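Local atomic coordinates of putative Glycerophosphoryl diester phosphodiesterase (Silicibacter pomeroyi, PDB entry 3L12), a protein that belongs to the glycerophosphoryl diester phosphodiesterase family, is built on a TIM-barrel fold and holds a magnesium ion. Residues G22-R27 against T109-R114; M73-Q78 against Q118-G123; D173-R178 against A200-T205; E195-A200 against T205-Q210; V271-V276 against R283-T288. One frame throughout, in Å; residues are numbered along the deposited sequence.

Contact 1. Residues G22-R27 against T109-R114; sequences GHRGAR and TVYGRR
Tyr111 points its hydroxyl from the short helix 110-114 at two arginines, Arg24 and Arg27, and the polar contacts of this pairing converge on that oxygen. Arg27 NH1 donates to Tyr111 OH at 2.9 Å, a fairly straight bond (161°) with the oxygen in the guanidinium plane. In Arg27, CG anti to the backbone nitrogen (chi1 173°) and an extended chi2 bring CD to 3.4 Å from Tyr111 OH; the bend at chi3 then swings the guanidinium so that NH1 faces the oxygen. The planes of ring and guanidinium stand 61° apart, so the groups do not stack; the hydroxyl meets the edge of the guanidinium. Arg24 NH1 comes within 3.1 Å of Tyr111 OH, but at a poor angle for bonding; it is held instead by a salt bridge to Glu32, whose other carboxylate oxygen hydrogen-bonds Tyr111 OH.

Segment 22-27 leaves the C-terminal end of barrel strand 19-23 through a type II turn, Gly22 to Gly25. This is the metal end of the TIM barrel: the Arg24 side chain lies about 5 Å from the magnesium ion bound by Glu50, Asp52 and Glu149.

As for charge, Arg27 CZ sits 4.0 Å above one face of the Arg24 guanidinium. Glu32 and Asp296, the latter salt-bridged to Arg27 NH2, probably offset the clustered positive charge. On the helix side, Thr109 is the N-cap residue, its OG1 accepting from Gly112 N at 2.9 Å.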
# COMPACT_ATOMS: atom_id res chain seq x y z
N GLY A 22 9.06 8.92 -2.28
CA GLY A 22 8.30 8.27 -1.22
C GLY A 22 8.79 8.66 0.15
O GLY A 22 9.92 8.30 0.51
N HIS A 23 8.00 9.44 0.89
CA HIS A 23 8.44 9.94 2.21
C HIS A 23 8.47 8.80 3.25
O HIS A 23 7.42 8.21 3.59
CB HIS A 23 7.52 11.06 2.67
CG HIS A 23 8.04 11.80 3.85
ND1 HIS A 23 7.29 11.99 4.99
CD2 HIS A 23 9.24 12.37 4.08
CE1 HIS A 23 8.00 12.71 5.86
NE2 HIS A 23 9.19 12.93 5.33
N ARG A 24 9.68 8.48 3.74
CA ARG A 24 9.94 7.35 4.66
C ARG A 24 9.41 6.06 4.06
O ARG A 24 9.05 5.17 4.73
CB ARG A 24 9.32 7.61 6.05
CG ARG A 24 9.69 8.98 6.56
CD ARG A 24 9.15 9.27 7.93
NE ARG A 24 9.49 10.65 8.23
CZ ARG A 24 9.06 11.34 9.30
NH1 ARG A 24 8.26 10.79 10.24
NH2 ARG A 24 9.39 12.63 9.41
N GLY A 25 9.42 5.98 2.73
CA GLY A 25 8.77 4.90 2.03
C GLY A 25 7.41 5.42 1.58
O GLY A 25 7.29 6.17 0.60
N ALA A 26 6.35 5.04 2.29
CA ALA A 26 4.98 5.49 1.99
C ALA A 26 4.23 5.52 3.32
O ALA A 26 3.42 4.67 3.59
CB ALA A 26 4.29 4.58 1.05
N ARG A 27 4.58 6.49 4.15
CA ARG A 27 4.03 6.59 5.49
C ARG A 27 2.50 6.61 5.53
O ARG A 27 1.88 6.18 6.49
CB ARG A 27 4.62 7.83 6.17
CG ARG A 27 4.02 8.20 7.54
CD ARG A 27 4.78 9.28 8.28
NE ARG A 27 4.81 10.56 7.54
CZ ARG A 27 5.08 11.73 8.05
NH1 ARG A 27 5.36 11.89 9.35
NH2 ARG A 27 5.00 12.81 7.29
N THR A 109 -3.68 8.71 19.03
CA THR A 109 -2.81 9.84 19.10
C THR A 109 -2.96 10.81 17.91
O THR A 109 -3.48 10.48 16.87
CB THR A 109 -1.32 9.37 19.14
OG1 THR A 109 -0.90 8.83 17.87
CG2 THR A 109 -1.10 8.32 20.31
N VAL A 110 -2.44 12.00 18.13
CA VAL A 110 -2.42 13.06 17.08
C VAL A 110 -1.73 12.49 15.83
O VAL A 110 -2.25 12.56 14.72
CB VAL A 110 -1.74 14.32 17.61
CG1 VAL A 110 -1.53 15.40 16.46
CG2 VAL A 110 -2.55 15.00 18.80
N TYR A 111 -0.57 11.89 16.04
CA TYR A 111 0.21 11.40 14.93
C TYR A 111 -0.52 10.25 14.25
O TYR A 111 -0.58 10.24 13.00
CB TYR A 111 1.56 10.94 15.41
CG TYR A 111 2.58 10.72 14.32
CD1 TYR A 111 3.40 11.73 13.90
CD2 TYR A 111 2.82 9.44 13.82
CE1 TYR A 111 4.41 11.50 12.94
CE2 TYR A 111 3.80 9.20 12.87
CZ TYR A 111 4.60 10.25 12.45
OH TYR A 111 5.60 10.00 11.53
N GLY A 112 -1.13 9.33 15.01
CA GLY A 112 -1.88 8.23 14.44
C GLY A 112 -3.06 8.69 13.59
O GLY A 112 -3.36 8.11 12.52
N ARG A 113 -3.75 9.73 14.06
CA ARG A 113 -4.86 10.29 13.32
C ARG A 113 -4.45 10.92 12.01
O ARG A 113 -5.31 11.08 11.11
CB ARG A 113 -5.68 11.29 14.16
CG ARG A 113 -6.56 10.59 15.19
CD ARG A 113 -7.55 11.60 15.87
NE ARG A 113 -6.86 12.69 16.54
CZ ARG A 113 -6.37 12.64 17.77
NH1 ARG A 113 -6.52 11.55 18.52
NH2 ARG A 113 -5.74 13.69 18.27
N ARG A 114 -3.18 11.32 11.89
CA ARG A 114 -2.70 11.88 10.63
C ARG A 114 -2.71 10.81 9.54
O ARG A 114 -2.98 11.14 8.37
CB ARG A 114 -1.29 12.42 10.75
CG ARG A 114 -1.13 13.62 11.57
CD ARG A 114 0.29 13.95 11.75
NE ARG A 114 1.01 14.30 10.53
CZ ARG A 114 2.29 14.67 10.54
NH1 ARG A 114 2.99 14.77 11.70
NH2 ARG A 114 2.88 14.98 9.44

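Contact 2. Residues M73-Q78 against Q118-G123; sequences MTRDGQ and QAFLTG
Arg75 reaches across to three consecutive residues, Phe120, Leu121 and Thr122, and its guanidinium does nearly all the work. Its CG lies anti to the carbonyl carbon, beside the backbone nitrogen; the chain then runs on until a bend at chi3 (-76°) turns the flat head so that its two terminal nitrogens face the opposite backbone. NH2 of Arg75 donates to Leu121 O at 2.8 Å, lying in the carbonyl plane, while NH1 of Arg75 donates to Thr122 OG1 at 3.0 Å. Both oxygens sit almost exactly in the guanidinium plane, so the pair of bonds fixes the rotation of the group.

Phe120 deals with the face. With CG anti to the backbone nitrogen (chi1 -171°), the ring comes at Arg75 from the opposite direction and sets Phe120 CZ over the middle of the guanidinium, 3.6 Å from Arg75 CZ. The planes are inclined by 36°, and the CZ-CE2 end of the ring makes the contact. In Thr122 the hydroxyl takes the position beside the backbone nitrogen, which points it at Arg75 NH1.

Asp101 gives Arg75 a long, weak ionic partner and also accepts from Gly123 N. The backbone nitrogen of Phe120 donates to Gln302 of the second subunit, so segment 118-123 is itself part of the interface between the subunits. Both loops lie in the insertion that this family carries after the second barrel strand, here between strand 48-55 and helix 129-137, and Arg75 ties them together.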
# COMPACT_ATOMS: atom_id res chain seq x y z
N MSE A 73 4.49 5.61 17.81
CA MSE A 73 4.83 4.59 16.82
C MSE A 73 5.64 3.44 17.39
O MSE A 73 6.17 2.63 16.61
CB MSE A 73 5.59 5.19 15.61
CG MSE A 73 7.05 5.58 15.86
SE MSE A 73 7.93 6.48 14.33
CE MSE A 73 6.47 7.68 14.07
N THR A 74 5.78 3.37 18.72
CA THR A 74 6.65 2.39 19.33
C THR A 74 6.03 1.60 20.43
O THR A 74 5.43 2.16 21.36
CB THR A 74 7.90 3.11 19.90
OG1 THR A 74 8.45 4.09 18.99
CG2 THR A 74 9.01 2.12 20.22
N ARG A 75 6.15 0.27 20.31
CA ARG A 75 5.67 -0.62 21.35
C ARG A 75 6.83 -1.33 22.00
O ARG A 75 7.90 -1.62 21.36
CB ARG A 75 4.71 -1.65 20.81
CG ARG A 75 3.33 -1.15 20.50
CD ARG A 75 2.53 -2.06 19.58
NE ARG A 75 2.97 -1.92 18.20
CZ ARG A 75 2.66 -2.77 17.22
NH1 ARG A 75 2.01 -3.90 17.45
NH2 ARG A 75 3.04 -2.50 15.98
N ASP A 76 6.63 -1.65 23.28
CA ASP A 76 7.58 -2.37 24.08
C ASP A 76 7.67 -3.87 23.74
O ASP A 76 7.01 -4.36 22.84
CB ASP A 76 7.31 -2.11 25.59
CG ASP A 76 5.99 -2.70 26.11
OD1 ASP A 76 5.50 -3.70 25.54
OD2 ASP A 76 5.50 -2.20 27.16
N GLY A 77 8.46 -4.57 24.52
CA GLY A 77 8.67 -6.00 24.26
C GLY A 77 7.46 -6.88 24.50
O GLY A 77 7.48 -8.02 24.06
N GLN A 78 6.46 -6.38 25.24
CA GLN A 78 5.21 -7.07 25.47
C GLN A 78 4.14 -6.73 24.44
O GLN A 78 3.08 -7.38 24.39
CB GLN A 78 4.69 -6.75 26.87
CG GLN A 78 5.49 -7.40 27.97
CD GLN A 78 6.85 -6.83 28.19
OE1 GLN A 78 7.00 -5.62 28.46
NE2 GLN A 78 7.87 -7.66 28.07
N GLN A 118 -3.01 3.62 7.38
CA GLN A 118 -1.76 2.90 7.34
C GLN A 118 -1.99 1.51 7.91
O GLN A 118 -2.59 1.37 8.97
CB GLN A 118 -0.72 3.66 8.18
CG GLN A 118 0.64 2.97 8.22
CD GLN A 118 1.55 3.60 9.25
OE1 GLN A 118 1.69 3.04 10.31
NE2 GLN A 118 2.26 4.71 8.90
N ALA A 119 -1.47 0.50 7.23
CA ALA A 119 -1.52 -0.86 7.71
C ALA A 119 -0.90 -0.98 9.09
O ALA A 119 0.00 -0.24 9.43
CB ALA A 119 -0.82 -1.80 6.74
N PHE A 120 -1.40 -1.95 9.85
CA PHE A 120 -0.95 -2.12 11.23
C PHE A 120 -0.28 -3.45 11.34
O PHE A 120 -0.97 -4.49 11.37
CB PHE A 120 -2.12 -1.99 12.24
CG PHE A 120 -1.63 -1.94 13.66
CD1 PHE A 120 -1.31 -0.72 14.22
CD2 PHE A 120 -1.49 -3.10 14.41
CE1 PHE A 120 -0.82 -0.66 15.53
CE2 PHE A 120 -1.00 -3.04 15.74
CZ PHE A 120 -0.68 -1.80 16.28
N LEU A 121 1.06 -3.41 11.41
CA LEU A 121 1.90 -4.57 11.44
C LEU A 121 2.50 -4.76 12.84
O LEU A 121 2.73 -3.79 13.52
CB LEU A 121 3.05 -4.45 10.39
CG LEU A 121 2.71 -4.27 8.91
CD1 LEU A 121 3.98 -4.15 7.98
CD2 LEU A 121 1.80 -5.44 8.47
N THR A 122 2.82 -6.02 13.15
CA THR A 122 3.44 -6.40 14.43
C THR A 122 4.69 -7.23 14.12
O THR A 122 4.72 -8.00 13.13
CB THR A 122 2.41 -7.12 15.31
OG1 THR A 122 1.31 -6.24 15.63
CG2 THR A 122 3.06 -7.65 16.60
N GLY A 123 5.71 -7.01 14.93
CA GLY A 123 6.97 -7.72 14.81
C GLY A 123 7.95 -7.06 13.87
O GLY A 123 8.83 -7.72 13.33

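Contact 3. Residues D173-R178 against A200-T205; sequences DVRRYR and APDLPT
Arg175 starts with CG anti to its carbonyl carbon (chi1 -67°) and stays extended as far as NE, which carries the guanidinium well clear of helix 160-176 to meet Ala200 and Asp202. Asp202 answers with its CG in the crowded position between backbone nitrogen and carbonyl carbon (chi1 51°), presenting OD1 to the incoming arginine. The two groups are nearly coplanar, 20° apart, and OD1 lies at the guanidinium edge. Even so, Arg175 NH2 and Asp202 OD1 remain 3.8 Å apart: a long salt bridge, and both residues are exposed.

Closer in, Arg175 NH2 passes 3.5 Å from Ala200 CB, so the methyl group packs against the end of the arginine. The same nitrogen makes a weak hydrogen bond to Gln199 O, at the end of helix 190-199, where the helix dipole would be expected to favour a positive group.

Each segment is shaped by a turn. Segment 173-178 finishes its helix in a Schellman motif, with Arg178 at positive phi and Arg178 N bonded to Arg175 O at 3.0 Å. Opposite, a type I turn runs from Ala200 to Leu203, closed by Leu203 N to Ala200 O at 3.0 Å; Ala200 and Leu203 both touch Leu171 of helix 160-176. Two neighbouring outer helices of a TIM barrel are thus joined where they end, on the side from which strands 183-187 and 205-209 begin.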
# COMPACT_ATOMS: atom_id res chain seq x y z
N ASP A 173 28.58 2.53 4.91
CA ASP A 173 27.43 1.71 4.46
C ASP A 173 27.12 1.90 3.00
O ASP A 173 26.94 0.92 2.24
CB ASP A 173 26.17 2.02 5.27
CG ASP A 173 26.14 1.35 6.63
OD1 ASP A 173 26.92 0.42 6.91
OD2 ASP A 173 25.32 1.81 7.45
N VAL A 174 27.05 3.17 2.56
CA VAL A 174 26.75 3.49 1.16
C VAL A 174 27.77 2.81 0.24
O VAL A 174 27.41 2.18 -0.78
CB VAL A 174 26.73 5.02 0.92
CG1 VAL A 174 26.60 5.34 -0.56
CG2 VAL A 174 25.57 5.69 1.69
N ARG A 175 29.05 2.90 0.63
CA ARG A 175 30.13 2.30 -0.15
C ARG A 175 30.09 0.76 -0.16
O ARG A 175 30.27 0.14 -1.23
CB ARG A 175 31.48 2.85 0.33
CG ARG A 175 31.58 4.32 -0.00
CD ARG A 175 32.94 4.89 0.09
NE ARG A 175 32.87 6.28 -0.37
CZ ARG A 175 33.15 7.37 0.34
NH1 ARG A 175 33.64 7.30 1.59
NH2 ARG A 175 33.05 8.55 -0.25
N ARG A 176 29.81 0.15 1.00
CA ARG A 176 29.73 -1.31 1.13
C ARG A 176 28.73 -1.91 0.13
O ARG A 176 29.00 -2.98 -0.46
CB ARG A 176 29.34 -1.71 2.57
CG ARG A 176 29.23 -3.23 2.86
CD ARG A 176 28.86 -3.55 4.31
N TYR A 177 27.60 -1.24 -0.07
CA TYR A 177 26.55 -1.68 -0.98
C TYR A 177 26.58 -1.02 -2.37
O TYR A 177 25.63 -1.13 -3.15
CB TYR A 177 25.16 -1.52 -0.28
CG TYR A 177 25.07 -2.41 0.89
CD1 TYR A 177 24.81 -3.76 0.71
CD2 TYR A 177 25.33 -1.95 2.17
CE1 TYR A 177 24.81 -4.62 1.77
CE2 TYR A 177 25.31 -2.81 3.26
CZ TYR A 177 25.04 -4.15 3.04
OH TYR A 177 25.02 -5.04 4.07
N ARG A 178 27.66 -0.31 -2.68
CA ARG A 178 27.86 0.30 -3.99
C ARG A 178 26.67 1.17 -4.40
O ARG A 178 26.21 1.14 -5.56
CB ARG A 178 28.12 -0.77 -5.07
CG ARG A 178 29.32 -1.63 -4.81
CD ARG A 178 29.56 -2.54 -6.02
NE ARG A 178 30.83 -3.26 -5.99
CZ ARG A 178 31.94 -2.97 -6.70
NH1 ARG A 178 32.00 -1.95 -7.55
NH2 ARG A 178 33.03 -3.72 -6.54
N ALA A 200 32.93 13.01 0.85
CA ALA A 200 32.35 12.32 -0.31
C ALA A 200 31.93 13.34 -1.36
O ALA A 200 30.75 13.53 -1.61
CB ALA A 200 31.16 11.49 0.14
N PRO A 201 32.92 14.01 -2.01
CA PRO A 201 32.58 15.03 -2.98
C PRO A 201 31.85 14.48 -4.20
O PRO A 201 31.28 15.26 -4.97
CB PRO A 201 33.95 15.59 -3.39
CG PRO A 201 34.91 14.54 -3.02
CD PRO A 201 34.37 13.94 -1.79
N ASP A 202 31.88 13.16 -4.35
CA ASP A 202 31.19 12.47 -5.42
C ASP A 202 29.68 12.39 -5.21
O ASP A 202 28.97 12.16 -6.17
CB ASP A 202 31.77 11.07 -5.64
CG ASP A 202 31.89 10.23 -4.35
OD1 ASP A 202 32.53 10.67 -3.34
OD2 ASP A 202 31.36 9.08 -4.39
N LEU A 203 29.20 12.61 -3.98
CA LEU A 203 27.77 12.52 -3.67
C LEU A 203 27.20 13.93 -3.57
O LEU A 203 27.76 14.78 -2.84
CB LEU A 203 27.53 11.74 -2.38
CG LEU A 203 28.14 10.35 -2.26
CD1 LEU A 203 27.70 9.72 -0.92
CD2 LEU A 203 27.75 9.46 -3.42
N PRO A 204 26.12 14.21 -4.31
CA PRO A 204 25.58 15.54 -4.21
C PRO A 204 24.94 15.77 -2.84
O PRO A 204 24.59 14.81 -2.14
CB PRO A 204 24.59 15.62 -5.38
CG PRO A 204 24.15 14.22 -5.61
CD PRO A 204 25.34 13.36 -5.22
N THR A 205 24.80 17.05 -2.48
CA THR A 205 24.26 17.49 -1.21
C THR A 205 22.94 18.22 -1.47
O THR A 205 22.82 19.00 -2.45
CB THR A 205 25.27 18.39 -0.42
OG1 THR A 205 25.70 19.46 -1.26
CG2 THR A 205 26.51 17.58 0.03

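Contact 4. Residues E195-A200 against T205-Q210; sequences ECRRQA and TSYLSQ
This is a buried polar contact between an outer helix and the barrel strand that follows it: Arg197 of helix 190-199 reaches down to Thr205 and Tyr207 of strand 205-209. The short segments run antiparallel (177°), their axes 9.9 Å apart. Arg197 leaves with CG anti to the backbone nitrogen and bends at chi3, which brings NH2 to two hydroxyls. It donates to Tyr207 OH at 2.8 Å, with the oxygen close to the guanidinium plane. Ring and guanidinium are almost coplanar, 8° apart, and meet edge to edge. The second bond, Arg197 NH2 to Thr205 OG1 at 3.2 Å, is more bent (138°) and tilted out of that plane.

A water completes the grip. It accepts from Arg197 NE at 2.9 Å and hydrogen-bonds Thr205 OG1 at 2.8 Å, so the threonine hydroxyl is linked to the guanidinium both directly and through solvent. Beside this polar group, Cys196 CB packs loosely on Thr205 CG2 at 4.4 Å. The ring of Tyr207 is also met edge-to-face by Trp190, at the start of the same helix. Helix 190-199 crosses between parallel strands 183-187 and 205-209, the beta-alpha-beta unit from which TIM barrels are built.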
# COMPACT_ATOMS: atom_id res chain seq x y z
N GLU A 195 30.52 18.79 5.76
CA GLU A 195 31.34 17.64 6.14
C GLU A 195 31.10 16.48 5.15
O GLU A 195 32.05 15.83 4.74
CB GLU A 195 31.08 17.24 7.58
CG GLU A 195 31.91 16.07 8.13
CD GLU A 195 33.42 16.34 8.14
OE1 GLU A 195 33.84 17.52 8.25
OE2 GLU A 195 34.19 15.35 8.01
N CYS A 196 29.85 16.28 4.72
CA CYS A 196 29.60 15.24 3.70
C CYS A 196 30.41 15.49 2.43
O CYS A 196 30.96 14.57 1.84
CB CYS A 196 28.13 15.21 3.33
SG CYS A 196 27.02 14.63 4.64
N ARG A 197 30.42 16.74 1.98
CA ARG A 197 31.08 17.13 0.75
C ARG A 197 32.57 16.92 0.87
O ARG A 197 33.21 16.52 -0.09
CB ARG A 197 30.78 18.59 0.41
CG ARG A 197 31.30 18.99 -0.94
CD ARG A 197 31.03 20.43 -1.31
NE ARG A 197 29.60 20.74 -1.17
CZ ARG A 197 29.05 21.42 -0.16
NH1 ARG A 197 29.79 21.94 0.82
NH2 ARG A 197 27.73 21.62 -0.15
N ARG A 198 33.13 17.20 2.04
CA ARG A 198 34.56 16.95 2.24
C ARG A 198 34.88 15.46 2.28
O ARG A 198 35.93 15.05 1.76
CB ARG A 198 35.10 17.67 3.48
CG ARG A 198 35.24 19.15 3.30
CD ARG A 198 35.95 19.76 4.52
NE ARG A 198 35.11 19.67 5.70
CZ ARG A 198 34.15 20.54 6.03
NH1 ARG A 198 33.87 21.59 5.27
NH2 ARG A 198 33.43 20.32 7.13
N GLN A 199 34.02 14.65 2.89
CA GLN A 199 34.27 13.21 2.92
C GLN A 199 33.83 12.43 1.65
O GLN A 199 34.35 11.34 1.42
CB GLN A 199 33.60 12.55 4.13
CG GLN A 199 34.17 12.94 5.47
CD GLN A 199 33.65 12.09 6.61
OE1 GLN A 199 33.43 10.88 6.45
NE2 GLN A 199 33.41 12.72 7.75
N ALA A 200 32.93 13.01 0.85
CA ALA A 200 32.35 12.32 -0.31
C ALA A 200 31.93 13.34 -1.36
O ALA A 200 30.75 13.53 -1.61
CB ALA A 200 31.16 11.49 0.14
N THR A 205 24.80 17.05 -2.48
CA THR A 205 24.26 17.49 -1.21
C THR A 205 22.94 18.22 -1.47
O THR A 205 22.82 19.00 -2.45
CB THR A 205 25.27 18.39 -0.42
OG1 THR A 205 25.70 19.46 -1.26
CG2 THR A 205 26.51 17.58 0.03
N SER A 206 21.99 17.99 -0.57
CA SER A 206 20.63 18.52 -0.64
C SER A 206 20.25 19.20 0.67
O SER A 206 20.33 18.61 1.74
CB SER A 206 19.71 17.34 -0.91
OG SER A 206 18.36 17.71 -0.84
N TYR A 207 19.82 20.46 0.56
CA TYR A 207 19.61 21.37 1.68
C TYR A 207 18.12 21.59 1.99
O TYR A 207 17.40 22.21 1.19
CB TYR A 207 20.27 22.70 1.34
CG TYR A 207 21.80 22.70 1.45
CD1 TYR A 207 22.60 21.97 0.56
CD2 TYR A 207 22.45 23.46 2.41
CE1 TYR A 207 24.00 22.00 0.66
CE2 TYR A 207 23.87 23.49 2.52
CZ TYR A 207 24.62 22.73 1.66
OH TYR A 207 26.01 22.70 1.77
N LEU A 208 17.68 21.02 3.09
CA LEU A 208 16.33 21.18 3.58
C LEU A 208 16.19 22.57 4.16
O LEU A 208 17.13 23.11 4.83
CB LEU A 208 16.02 20.18 4.70
CG LEU A 208 15.76 18.78 4.19
CD1 LEU A 208 15.90 17.68 5.26
CD2 LEU A 208 14.32 18.80 3.63
N SER A 209 15.00 23.14 4.00
CA SER A 209 14.66 24.40 4.67
C SER A 209 13.17 24.38 5.04
O SER A 209 12.35 23.71 4.39
CB SER A 209 14.98 25.61 3.80
OG SER A 209 14.18 25.60 2.62
N GLN A 210 12.84 25.09 6.11
CA GLN A 210 11.45 25.26 6.54
C GLN A 210 11.38 26.59 7.34
O GLN A 210 12.07 26.74 8.34
CB GLN A 210 10.96 24.08 7.36
CG GLN A 210 9.50 24.24 7.81
CD GLN A 210 9.00 23.07 8.56
OE1 GLN A 210 9.73 22.49 9.37
NE2 GLN A 210 7.76 22.68 8.31
O HOH W 1 27.97 19.06 -2.86

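Contact 5. Residues V271-V276 against R283-T288; sequences VLTWTV and RRMATT
Met285, modelled as selenomethionine, turns inward from helix 279-288 and lies against Thr273 and Val276 in the beta-alpha-beta unit formed by strand 270-273, that helix and strand 292-295 of the TIM barrel. Along segment 271-276, Val271 belongs to the strand, its backbone nitrogen held by Asp291, and Leu272 packs on neighbouring strand 248-251.

Thr273 is the first to touch. Its OG1 stands anti to the backbone nitrogen (chi1 -168°) and bonds to Pro251 O, which turns the methyl branch to the helix: Thr273 CG2 lies 3.8 Å from Met285 CG and 3.9 Å from Met285 SE. The hydroxyl is thus satisfied by neighbouring strand 248-251 while the threonine shows the helix its apolar side.

At Trp274 the chain leaves the contact; CB points away from the helix, and the indole NE1 donates to Cys250 O. A cis peptide joins it to Thr275, whose side chain reaches Asp296.

Val276 then comes back toward the helix. Met285 is bent at both chi2 (-57°) and chi3, so its chain folds sharply after CG, and the side chains of Thr273 and Val276 each cross it at about a right angle. Ile293 of strand 292-295 touches both Val276 and Met285. Both valine methyls face one carbon, Val276 CG1 at 4.0 Å and Val276 CG2 at 4.1 Å from Met285 CG.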
# COMPACT_ATOMS: atom_id res chain seq x y z
N VAL A 271 14.95 21.40 -7.29
CA VAL A 271 14.08 21.75 -6.21
C VAL A 271 13.11 20.60 -5.95
O VAL A 271 12.34 20.22 -6.85
CB VAL A 271 13.30 23.04 -6.50
CG1 VAL A 271 12.44 23.44 -5.33
CG2 VAL A 271 14.29 24.17 -6.92
N LEU A 272 13.18 20.05 -4.76
CA LEU A 272 12.28 18.96 -4.34
C LEU A 272 11.51 19.52 -3.15
O LEU A 272 12.12 19.91 -2.14
CB LEU A 272 13.04 17.71 -3.93
CG LEU A 272 14.05 17.11 -4.90
CD1 LEU A 272 14.55 15.82 -4.22
CD2 LEU A 272 13.43 16.79 -6.26
N THR A 273 10.19 19.56 -3.24
CA THR A 273 9.42 20.07 -2.12
C THR A 273 8.77 18.91 -1.33
O THR A 273 8.56 17.79 -1.86
CB THR A 273 8.43 21.12 -2.58
OG1 THR A 273 7.91 21.80 -1.42
CG2 THR A 273 7.36 20.48 -3.48
N TRP A 274 8.48 19.18 -0.05
CA TRP A 274 8.05 18.17 0.92
C TRP A 274 7.17 18.78 1.99
O TRP A 274 7.16 20.03 2.07
CB TRP A 274 9.28 17.55 1.65
CG TRP A 274 10.06 18.56 2.40
CD1 TRP A 274 11.02 19.38 1.90
CD2 TRP A 274 9.90 18.92 3.78
NE1 TRP A 274 11.44 20.26 2.88
CE2 TRP A 274 10.78 20.00 4.03
CE3 TRP A 274 9.07 18.45 4.82
CZ2 TRP A 274 10.90 20.57 5.29
CZ3 TRP A 274 9.19 19.06 6.07
CH2 TRP A 274 10.10 20.11 6.28
N THR A 275 6.31 18.02 2.70
CA THR A 275 5.85 16.66 2.44
C THR A 275 4.41 16.95 1.97
O THR A 275 3.58 17.49 2.72
CB THR A 275 5.87 15.78 3.65
OG1 THR A 275 7.24 15.52 4.00
CG2 THR A 275 5.17 14.49 3.36
N VAL A 276 4.14 16.66 0.70
CA VAL A 276 2.93 17.20 0.06
C VAL A 276 1.93 16.09 -0.07
O VAL A 276 2.14 15.12 -0.83
CB VAL A 276 3.26 17.91 -1.31
CG1 VAL A 276 2.12 18.79 -1.75
CG2 VAL A 276 4.63 18.72 -1.30
N ARG A 283 -1.25 19.31 -6.65
CA ARG A 283 -1.51 19.99 -7.89
C ARG A 283 -0.79 21.34 -7.99
O ARG A 283 -0.17 21.63 -9.00
CB ARG A 283 -3.03 20.16 -8.10
CG ARG A 283 -3.43 20.77 -9.40
CD ARG A 283 -4.92 20.62 -9.65
NE ARG A 283 -5.34 19.24 -9.84
CZ ARG A 283 -5.39 18.62 -11.03
NH1 ARG A 283 -5.12 19.25 -12.15
NH2 ARG A 283 -5.79 17.37 -11.08
N ARG A 284 -0.87 22.16 -6.94
CA ARG A 284 -0.22 23.49 -6.94
C ARG A 284 1.29 23.35 -7.07
O ARG A 284 1.91 24.12 -7.84
CB ARG A 284 -0.59 24.29 -5.68
CG ARG A 284 -0.08 25.71 -5.71
CD ARG A 284 -0.59 26.53 -4.57
NE ARG A 284 0.01 26.12 -3.30
CZ ARG A 284 -0.56 25.31 -2.41
NH1 ARG A 284 -1.78 24.81 -2.59
NH2 ARG A 284 0.11 24.99 -1.30
N MSE A 285 1.89 22.37 -6.37
CA MSE A 285 3.33 22.18 -6.45
C MSE A 285 3.76 21.73 -7.85
O MSE A 285 4.73 22.24 -8.37
CB MSE A 285 3.87 21.19 -5.39
CG MSE A 285 3.83 21.67 -3.99
SE MSE A 285 4.80 23.37 -3.69
CE MSE A 285 3.37 24.60 -3.96
N ALA A 286 3.01 20.80 -8.46
CA ALA A 286 3.29 20.42 -9.84
C ALA A 286 3.29 21.65 -10.77
O ALA A 286 4.16 21.78 -11.64
CB ALA A 286 2.32 19.30 -10.34
N THR A 287 2.26 22.49 -10.66
CA THR A 287 2.11 23.67 -11.51
C THR A 287 3.26 24.68 -11.38
O THR A 287 3.64 25.39 -12.30
CB THR A 287 0.78 24.39 -11.17
OG1 THR A 287 -0.31 23.49 -11.37
CG2 THR A 287 0.54 25.63 -12.02
N THR A 288 4.14 24.79 -9.89
CA THR A 288 5.21 25.71 -9.65
C THR A 288 6.40 25.30 -10.50
O THR A 288 7.33 26.08 -10.70
CB THR A 288 5.65 25.74 -8.18
OG1 THR A 288 6.20 24.47 -7.83
CG2 THR A 288 4.47 26.07 -7.29

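How the contacts relate
Contacts 4 and 5 are the buried ones on the barrel wall, each setting a helix against the strand before or after it in a beta-alpha-beta unit, one by hydroxyls and a guanidinium, the other by apolar packing; Leu208 and Trp274 touch between them. Contact 3 shares Ala200 and Thr205 with contact 4 but joins the end of helix 160-176 to the turn after helix 190-199, nearer the surface, by a long salt bridge. Contacts 1 and 2 lie together, through Arg27 O to Gln118 NE2 and Tyr111 against Met73, at the metal end and its insertion; contact 1 is partly buried, contact 2 buried although far from the chain's centre. Arginine dominates all but contact 5.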